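5-carboxyvanillate decarboxylase (PDB 4L6D) probably decarboxylates 5-carboxyvanillate to vanillate, working as a carboxy-lyase on a manganese-bearing amidohydrolase scaffold. Local coordinates at residues A[234-239]-A[284-289]; A[269-274]-A[278-283]; A[91-96]-A[114-119]. All coordinates share one frame; numbering follows the deposited sequence. Where two conformers were deposited one is given.

Contact 1 (A[234-239]-A[284-289]); sequences FWLWRL and IEVLGP. With VNL (4-hydroxy-3-methoxybenzoate), chain L.
L236, in the first turn of helix 236-249, meets V286 and L287 in the last turn of helix 277-287, and the whole direct contact between the segments runs through one methyl group. CD1 of L236 approaches CD2 of L287 at 4.0 Å and CG2 of V286 at 4.2 Å. The leucine is extended, with CG anti to its carbonyl carbon (chi1 -63°) and chi2 near 180°, which carries CD1 out toward the other helix. The L236 and L287 side chains run at about a right angle to each other. F263 of helix 259-266 packs on both leucines.

No hydrogen bond joins the two segments. G288 N bonds I284 O (2.9 Å) within its own segment, and V286 O accepts from R264 NE. G288 then leaves the helix with positive phi, a conformation that favours glycine.

A molecule of 4-hydroxy-3-methoxybenzoate also touches both helices. Its ring carbon CM1 lies 3.5 Å from W237 CA, and L236 CB comes in at the ring edge, 3.8 Å from CO1. The indole edge stands over the face of the ligand ring, CD1 of W237 lying 3.6 Å from the ligand's CO2, while at the carboxylate end O1 comes within 3.7 Å of V286 CG1. D240, S260 and R264 also line this pocket. W237 also packs on G273 of the second subunit, so the site adjoins the dimer interface.

The direct contact is thus apolar, with F263 and R264 adding to it from outside. The ligand is met here mainly by carbon, L236 O being the exception, and neither segment gives it a hydrogen bond; polar recognition of its carboxylate, if any, probably comes from elsewhere.

Contact 2 (A[269-274]-A[278-283]); sequences ITTSGV and AALRYS
Three side-chain pairs, spaced along the segments, close I269, T271 and V274 against one flank of helix 277-287. I269 points CD1 at the side of S283, 3.7 Å from its CB and 3.8 Å from its OG. T271 and L280 cross obliquely, methyl to methyl, with T271 CG2 4.1 Å from L280 CD1. At the far end V274 sets CG1 4.0 Å from A279 CB; the valine holds that methyl anti to its backbone N (chi1 -176°), and a type II turn from T271 to V274 brings it back to the helix.

S283 turns its hydroxyl along its own helix, where OG donates to A279 O at 2.9 Å. That oxygen also takes the N-H of S283, the two donors arriving from opposite faces of the carbonyl plane. With an alanine in place of S283, A279 O would probably keep just the backbone donor, and I269 CD1 would lose part of its packing surface.

S272, in the turn, hydrogen-bonds through OG to E8, a manganese ligand, and so places the turn in the metal's second shell. This is the beta-to-alpha junction of a beta-alpha-beta unit, strand 267-270 leading into helix 277-287, as in the TIM barrel of amidohydrolases.

Contact 3 (A[91-96]-A[114-119]); sequences RLARIA and LGTFAP. With VNL (4-hydroxy-3-methoxybenzoate), chain K.
The beta-alpha-beta unit of strand 71-76, helix 86-106 and strand 111-115 is closed by A93 of the helix, packed on T116 and F117 just beyond the last strand. The A93 methyl rests on backbone: its CB lies 3.8 Å from F117 CA and 4.2 Å from T116 O, with T116 CG2 at 4.4 Å. F117 points its own side chain away, onto A125 and I129 of helix 122-134. T116 N bonds N97 OD1 of helix 86-106, adding a polar tie, and its OG1 bonds V142 O.

The other flank of the helix holds a 4-hydroxy-3-methoxybenzoate. R94 grips the carboxylate with two nearly straight bonds, NE to O1 and NH1 to O2, both 2.9 Å and 172°; the carboxylate carbon lies in the guanidinium plane, at its edge. Bends at chi2 and chi3 (-81° and -65°) fold the arginine back so that NE reaches O1. R91 lays CB and CG over one face of the ligand ring, its CA 3.5 Å from CO1.

With NH2 in a salt bridge to D98, the R94 guanidinium is probably held from turning. The helix combines a small apolar residue, allowing close approach to the backbone, with a paired charge facing the ligand.

How the contacts relate
Contact 3 comes first along the chain and closes before contact 1 opens, while contact 2 is nested inside the loop that contact 1 closes. Contacts 1 and 2 share helix 277-287, have centres 11 Å apart and touch, L287 CD1 lying 3.7 Å from I269 CD1. Contact 3 lies on the opposite side of the chain's centre, its centre about 33 Å from that of contact 1 and 29 Å from that of contact 2. The parallel sheet nevertheless connects contacts 2 and 3, through strands 267-270 and 111-115. No other chain of the assembly touches the two segments of contact 3, whereas contacts 1 and 2 both meet the second subunit.

Contact 1 (A[234-239]-A[284-289])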
# COMPACT_ATOMS: atom_id res chain seq x y z
N PHE A 234 -4.50 -2.45 -7.33
CA PHE A 234 -4.44 -1.04 -7.71
C PHE A 234 -3.08 -0.69 -8.29
O PHE A 234 -2.97 0.22 -9.11
CB PHE A 234 -4.74 -0.14 -6.49
CG PHE A 234 -5.21 1.24 -6.85
CD1 PHE A 234 -6.43 1.42 -7.49
CD2 PHE A 234 -4.45 2.36 -6.54
CE1 PHE A 234 -6.88 2.69 -7.82
CE2 PHE A 234 -4.91 3.65 -6.86
CZ PHE A 234 -6.13 3.80 -7.50
N TRP A 235 -2.05 -1.43 -7.85
CA TRP A 235 -0.66 -1.14 -8.21
C TRP A 235 -0.12 -1.88 -9.44
O TRP A 235 1.07 -1.76 -9.75
CB TRP A 235 0.28 -1.47 -7.04
CG TRP A 235 0.20 -0.58 -5.82
CD1 TRP A 235 -0.41 -0.87 -4.63
CD2 TRP A 235 0.80 0.71 -5.66
NE1 TRP A 235 -0.23 0.17 -3.74
CE2 TRP A 235 0.51 1.14 -4.35
CE3 TRP A 235 1.55 1.54 -6.50
CZ2 TRP A 235 0.94 2.38 -3.85
CZ3 TRP A 235 1.97 2.78 -6.00
CH2 TRP A 235 1.66 3.18 -4.69
N LEU A 236 -0.96 -2.66 -10.11
CA LEU A 236 -0.47 -3.56 -11.18
C LEU A 236 0.31 -2.86 -12.29
O LEU A 236 1.35 -3.36 -12.72
CB LEU A 236 -1.63 -4.34 -11.80
CG LEU A 236 -2.38 -5.29 -10.84
CD1 LEU A 236 -3.51 -5.99 -11.58
CD2 LEU A 236 -1.44 -6.30 -10.18
N TRP A 237 -0.20 -1.73 -12.77
CA TRP A 237 0.48 -1.07 -13.88
C TRP A 237 1.90 -0.62 -13.52
O TRP A 237 2.86 -0.83 -14.27
CB TRP A 237 -0.36 0.10 -14.43
CG TRP A 237 0.13 0.58 -15.76
CD1 TRP A 237 -0.28 0.16 -16.99
CD2 TRP A 237 1.17 1.54 -15.99
NE1 TRP A 237 0.43 0.81 -17.97
CE2 TRP A 237 1.32 1.67 -17.38
CE3 TRP A 237 1.97 2.32 -15.15
CZ2 TRP A 237 2.25 2.53 -17.96
CZ3 TRP A 237 2.89 3.18 -15.72
CH2 TRP A 237 3.03 3.27 -17.12
N ARG A 238 2.04 -0.03 -12.34
CA ARG A 238 3.33 0.46 -11.85
C ARG A 238 4.30 -0.67 -11.53
O ARG A 238 5.49 -0.57 -11.82
CB ARG A 238 3.09 1.33 -10.62
CG ARG A 238 4.33 2.00 -10.01
CD ARG A 238 3.85 3.29 -9.37
NE ARG A 238 4.79 4.01 -8.52
CZ ARG A 238 5.73 4.84 -8.97
NH1 ARG A 238 5.94 4.99 -10.27
NH2 ARG A 238 6.50 5.50 -8.10
N LEU A 239 3.80 -1.76 -10.93
CA LEU A 239 4.63 -2.94 -10.71
C LEU A 239 5.21 -3.43 -12.03
O LEU A 239 6.40 -3.73 -12.12
CB LEU A 239 3.81 -4.05 -10.05
CG LEU A 239 3.51 -3.86 -8.55
CD1 LEU A 239 2.40 -4.79 -8.13
CD2 LEU A 239 4.77 -4.11 -7.72
N ILE A 284 -12.76 -6.41 -10.36
CA ILE A 284 -13.32 -7.26 -11.40
C ILE A 284 -12.77 -6.88 -12.77
O ILE A 284 -12.43 -7.76 -13.57
CB ILE A 284 -14.85 -7.20 -11.41
CG1 ILE A 284 -15.40 -7.84 -10.12
CG2 ILE A 284 -15.42 -7.90 -12.66
CD1 ILE A 284 -16.89 -7.55 -9.89
N GLU A 285 -12.66 -5.58 -13.04
CA GLU A 285 -12.16 -5.11 -14.33
C GLU A 285 -10.70 -5.49 -14.62
O GLU A 285 -10.38 -5.85 -15.76
CB GLU A 285 -12.33 -3.59 -14.46
CG GLU A 285 -11.82 -3.08 -15.79
CD GLU A 285 -11.94 -1.57 -15.95
OE1 GLU A 285 -12.55 -0.92 -15.09
OE2 GLU A 285 -11.40 -1.06 -16.95
N VAL A 286 -9.83 -5.37 -13.62
CA VAL A 286 -8.41 -5.63 -13.84
C VAL A 286 -7.99 -7.08 -13.57
O VAL A 286 -6.98 -7.52 -14.11
CB VAL A 286 -7.49 -4.65 -13.06
CG1 VAL A 286 -7.84 -3.21 -13.41
CG2 VAL A 286 -7.56 -4.89 -11.55
N LEU A 287 -8.74 -7.81 -12.75
CA LEU A 287 -8.40 -9.20 -12.45
C LEU A 287 -9.25 -10.22 -13.18
O LEU A 287 -8.84 -11.38 -13.34
CB LEU A 287 -8.50 -9.49 -10.95
CG LEU A 287 -7.76 -8.55 -10.01
CD1 LEU A 287 -8.03 -8.98 -8.57
CD2 LEU A 287 -6.24 -8.54 -10.29
N GLY A 288 -10.44 -9.81 -13.60
CA GLY A 288 -11.41 -10.75 -14.14
C GLY A 288 -12.36 -11.18 -13.05
O GLY A 288 -11.97 -11.30 -11.89
N PRO A 289 -13.64 -11.42 -13.40
CA PRO A 289 -14.64 -11.79 -12.40
C PRO A 289 -14.37 -13.13 -11.71
O PRO A 289 -14.88 -13.33 -10.62
CB PRO A 289 -15.94 -11.83 -13.22
CG PRO A 289 -15.49 -12.07 -14.65
CD PRO A 289 -14.21 -11.30 -14.76
C1 VNL L . -2.63 -2.72 -16.51
CO1 VNL L . -1.86 -3.28 -15.48
CO2 VNL L . -2.20 -2.72 -17.86
CM1 VNL L . -0.61 -3.86 -15.76
CM2 VNL L . -0.96 -3.29 -18.16
OM VNL L . -0.43 -3.35 -19.43
CZ VNL L . -0.14 -3.87 -17.08
CC VNL L . -3.96 -2.11 -16.18
CV VNL L . -1.16 -2.84 -20.55
O1 VNL L . -4.70 -2.63 -15.30
O2 VNL L . -4.29 -1.07 -16.82
O3 VNL L . 1.11 -4.31 -17.45

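Contact 2 (A[269-274]-A[278-283])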
# COMPACT_ATOMS: atom_id res chain seq x y z
N ILE A 269 -8.49 -12.79 -4.98
CA ILE A 269 -8.68 -11.86 -3.88
C ILE A 269 -10.05 -12.02 -3.25
O ILE A 269 -10.95 -12.59 -3.85
CB ILE A 269 -8.47 -10.37 -4.30
CG1 ILE A 269 -9.62 -9.87 -5.18
CG2 ILE A 269 -7.15 -10.21 -5.04
CD1 ILE A 269 -9.61 -8.35 -5.34
N THR A 270 -10.19 -11.51 -2.03
CA THR A 270 -11.50 -11.40 -1.40
C THR A 270 -11.80 -9.97 -1.00
O THR A 270 -10.89 -9.13 -0.92
CB THR A 270 -11.70 -12.32 -0.18
OG1 THR A 270 -11.25 -11.64 1.01
CG2 THR A 270 -10.96 -13.66 -0.34
N THR A 271 -13.07 -9.71 -0.72
CA THR A 271 -13.55 -8.37 -0.38
C THR A 271 -13.60 -8.10 1.12
O THR A 271 -14.19 -7.11 1.53
CB THR A 271 -14.97 -8.15 -0.94
OG1 THR A 271 -15.88 -9.04 -0.28
CG2 THR A 271 -15.01 -8.42 -2.45
N SER A 272 -13.00 -8.97 1.94
CA SER A 272 -13.06 -8.78 3.40
C SER A 272 -12.66 -7.36 3.78
O SER A 272 -11.62 -6.86 3.35
CB SER A 272 -12.14 -9.76 4.11
OG SER A 272 -10.84 -9.72 3.55
N GLY A 273 -13.48 -6.69 4.58
CA GLY A 273 -13.12 -5.37 5.07
C GLY A 273 -13.06 -4.25 4.05
O GLY A 273 -12.62 -3.15 4.38
N VAL A 274 -13.51 -4.51 2.82
CA VAL A 274 -13.53 -3.49 1.77
C VAL A 274 -14.88 -3.55 1.07
O VAL A 274 -15.02 -4.06 -0.05
CB VAL A 274 -12.37 -3.66 0.76
CG1 VAL A 274 -12.38 -2.51 -0.27
CG2 VAL A 274 -11.04 -3.70 1.51
N ALA A 278 -17.15 0.53 -5.69
CA ALA A 278 -16.18 1.08 -6.64
C ALA A 278 -14.92 0.23 -6.68
O ALA A 278 -14.38 -0.02 -7.76
CB ALA A 278 -15.82 2.52 -6.27
N ALA A 279 -14.43 -0.19 -5.51
CA ALA A 279 -13.23 -1.00 -5.45
C ALA A 279 -13.51 -2.39 -6.01
O ALA A 279 -12.65 -3.01 -6.63
CB ALA A 279 -12.70 -1.11 -4.02
N LEU A 280 -14.73 -2.88 -5.78
CA LEU A 280 -15.14 -4.19 -6.30
C LEU A 280 -15.16 -4.15 -7.82
O LEU A 280 -14.61 -5.05 -8.48
CB LEU A 280 -16.52 -4.59 -5.77
CG LEU A 280 -17.14 -5.85 -6.38
CD1 LEU A 280 -16.27 -7.06 -6.10
CD2 LEU A 280 -18.56 -6.07 -5.85
N ARG A 281 -15.78 -3.11 -8.38
CA ARG A 281 -15.83 -2.94 -9.83
C ARG A 281 -14.44 -2.84 -10.45
O ARG A 281 -14.18 -3.46 -11.49
CB ARG A 281 -16.66 -1.69 -10.18
CG ARG A 281 -18.16 -1.95 -10.26
CD ARG A 281 -18.93 -0.69 -10.66
NE ARG A 281 -19.43 0.06 -9.50
CZ ARG A 281 -18.91 1.20 -9.05
NH1 ARG A 281 -19.43 1.80 -7.99
NH2 ARG A 281 -17.87 1.75 -9.67
N TYR A 282 -13.55 -2.07 -9.83
CA TYR A 282 -12.17 -1.93 -10.29
C TYR A 282 -11.47 -3.30 -10.31
O TYR A 282 -10.80 -3.67 -11.29
CB TYR A 282 -11.39 -0.94 -9.39
CG TYR A 282 -9.91 -0.98 -9.71
CD1 TYR A 282 -9.38 -0.16 -10.71
CD2 TYR A 282 -9.06 -1.88 -9.08
CE1 TYR A 282 -8.05 -0.23 -11.05
CE2 TYR A 282 -7.73 -1.96 -9.42
CZ TYR A 282 -7.23 -1.14 -10.41
OH TYR A 282 -5.90 -1.22 -10.77
N SER A 283 -11.64 -4.07 -9.24
CA SER A 283 -10.96 -5.35 -9.12
C SER A 283 -11.45 -6.36 -10.15
O SER A 283 -10.65 -7.08 -10.77
CB SER A 283 -11.11 -5.91 -7.71
OG SER A 283 -10.50 -5.00 -6.80

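Contact 3 (A[91-96]-A[114-119])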
# COMPACT_ATOMS: atom_id res chain seq x y z
N ARG A 91 2.81 -28.87 16.98
CA ARG A 91 1.79 -29.61 17.71
C ARG A 91 0.44 -28.90 17.66
O ARG A 91 -0.60 -29.53 17.42
CB ARG A 91 2.22 -29.82 19.16
CG ARG A 91 1.25 -30.67 19.96
CD ARG A 91 1.78 -30.93 21.36
NE ARG A 91 2.17 -29.68 22.00
CZ ARG A 91 1.33 -28.89 22.66
NH1 ARG A 91 0.06 -29.24 22.81
NH2 ARG A 91 1.77 -27.76 23.19
N LEU A 92 0.43 -27.59 17.89
CA LEU A 92 -0.84 -26.88 17.93
C LEU A 92 -1.50 -26.77 16.56
O LEU A 92 -2.72 -26.77 16.45
CB LEU A 92 -0.68 -25.50 18.57
CG LEU A 92 -0.46 -25.58 20.07
CD1 LEU A 92 -0.19 -24.18 20.61
CD2 LEU A 92 -1.67 -26.22 20.77
N ALA A 93 -0.70 -26.69 15.50
CA ALA A 93 -1.28 -26.66 14.16
C ALA A 93 -1.98 -27.98 13.89
O ALA A 93 -3.09 -28.00 13.36
CB ALA A 93 -0.22 -26.38 13.10
N ARG A 94 -1.33 -29.08 14.25
CA ARG A 94 -1.92 -30.40 14.05
C ARG A 94 -3.24 -30.50 14.80
O ARG A 94 -4.25 -30.96 14.24
CB ARG A 94 -0.92 -31.49 14.47
CG ARG A 94 -1.29 -32.90 14.02
CD ARG A 94 -2.32 -33.54 14.93
NE ARG A 94 -1.79 -33.75 16.27
CZ ARG A 94 -2.53 -33.98 17.35
NH1 ARG A 94 -1.95 -34.17 18.52
NH2 ARG A 94 -3.86 -34.00 17.24
N ILE A 95 -3.25 -30.08 16.06
CA ILE A 95 -4.45 -30.13 16.89
C ILE A 95 -5.54 -29.22 16.34
O ILE A 95 -6.70 -29.63 16.19
CB ILE A 95 -4.12 -29.76 18.35
CG1 ILE A 95 -3.31 -30.87 19.01
CG2 ILE A 95 -5.40 -29.47 19.15
CD1 ILE A 95 -2.69 -30.48 20.33
N ALA A 96 -5.16 -27.99 15.99
CA ALA A 96 -6.11 -27.04 15.44
C ALA A 96 -6.69 -27.53 14.12
O ALA A 96 -7.85 -27.27 13.80
CB ALA A 96 -5.48 -25.68 15.25
N LEU A 114 -10.10 -24.00 6.36
CA LEU A 114 -8.71 -23.90 5.94
C LEU A 114 -7.83 -24.43 7.06
O LEU A 114 -7.98 -24.03 8.22
CB LEU A 114 -8.35 -22.45 5.65
CG LEU A 114 -9.19 -21.75 4.58
CD1 LEU A 114 -8.69 -20.33 4.38
CD2 LEU A 114 -9.12 -22.52 3.26
N GLY A 115 -6.92 -25.33 6.72
CA GLY A 115 -5.94 -25.81 7.68
C GLY A 115 -4.79 -24.84 7.75
O GLY A 115 -4.63 -24.00 6.86
N THR A 116 -3.99 -24.93 8.81
CA THR A 116 -2.84 -24.07 8.96
C THR A 116 -1.62 -24.93 9.24
O THR A 116 -1.69 -26.16 9.19
CB THR A 116 -3.08 -22.94 10.02
OG1 THR A 116 -2.11 -21.88 9.87
CG2 THR A 116 -3.05 -23.48 11.44
N PHE A 117 -0.49 -24.29 9.50
CA PHE A 117 0.75 -25.01 9.73
C PHE A 117 1.75 -24.09 10.40
O PHE A 117 1.52 -22.89 10.50
CB PHE A 117 1.33 -25.55 8.41
CG PHE A 117 1.39 -24.52 7.31
CD1 PHE A 117 0.29 -24.31 6.47
CD2 PHE A 117 2.54 -23.78 7.10
CE1 PHE A 117 0.33 -23.36 5.46
CE2 PHE A 117 2.59 -22.82 6.07
CZ PHE A 117 1.48 -22.63 5.26
N ALA A 118 2.86 -24.67 10.85
CA ALA A 118 3.90 -23.90 11.52
C ALA A 118 5.14 -23.80 10.63
O ALA A 118 5.98 -24.70 10.66
CB ALA A 118 4.24 -24.57 12.86
N PRO A 119 5.26 -22.71 9.85
CA PRO A 119 6.39 -22.56 8.92
C PRO A 119 7.73 -22.42 9.65
O PRO A 119 8.75 -22.43 8.97
CB PRO A 119 6.07 -21.25 8.17
CG PRO A 119 4.67 -20.92 8.48
CD PRO A 119 4.37 -21.54 9.81
C1 VNL K . 2.95 -33.30 17.81
CO1 VNL K . 3.54 -32.48 16.83
CO2 VNL K . 3.64 -33.62 19.00
CM1 VNL K . 4.84 -31.96 17.01
CM2 VNL K . 4.92 -33.10 19.21
OM VNL K . 5.66 -33.34 20.34
CZ VNL K . 5.53 -32.24 18.19
CC VNL K . 1.57 -33.85 17.59
CV VNL K . 5.09 -34.07 21.45
O1 VNL K . 1.08 -33.86 16.43
O2 VNL K . 0.95 -34.31 18.58
O3 VNL K . 6.82 -31.80 18.42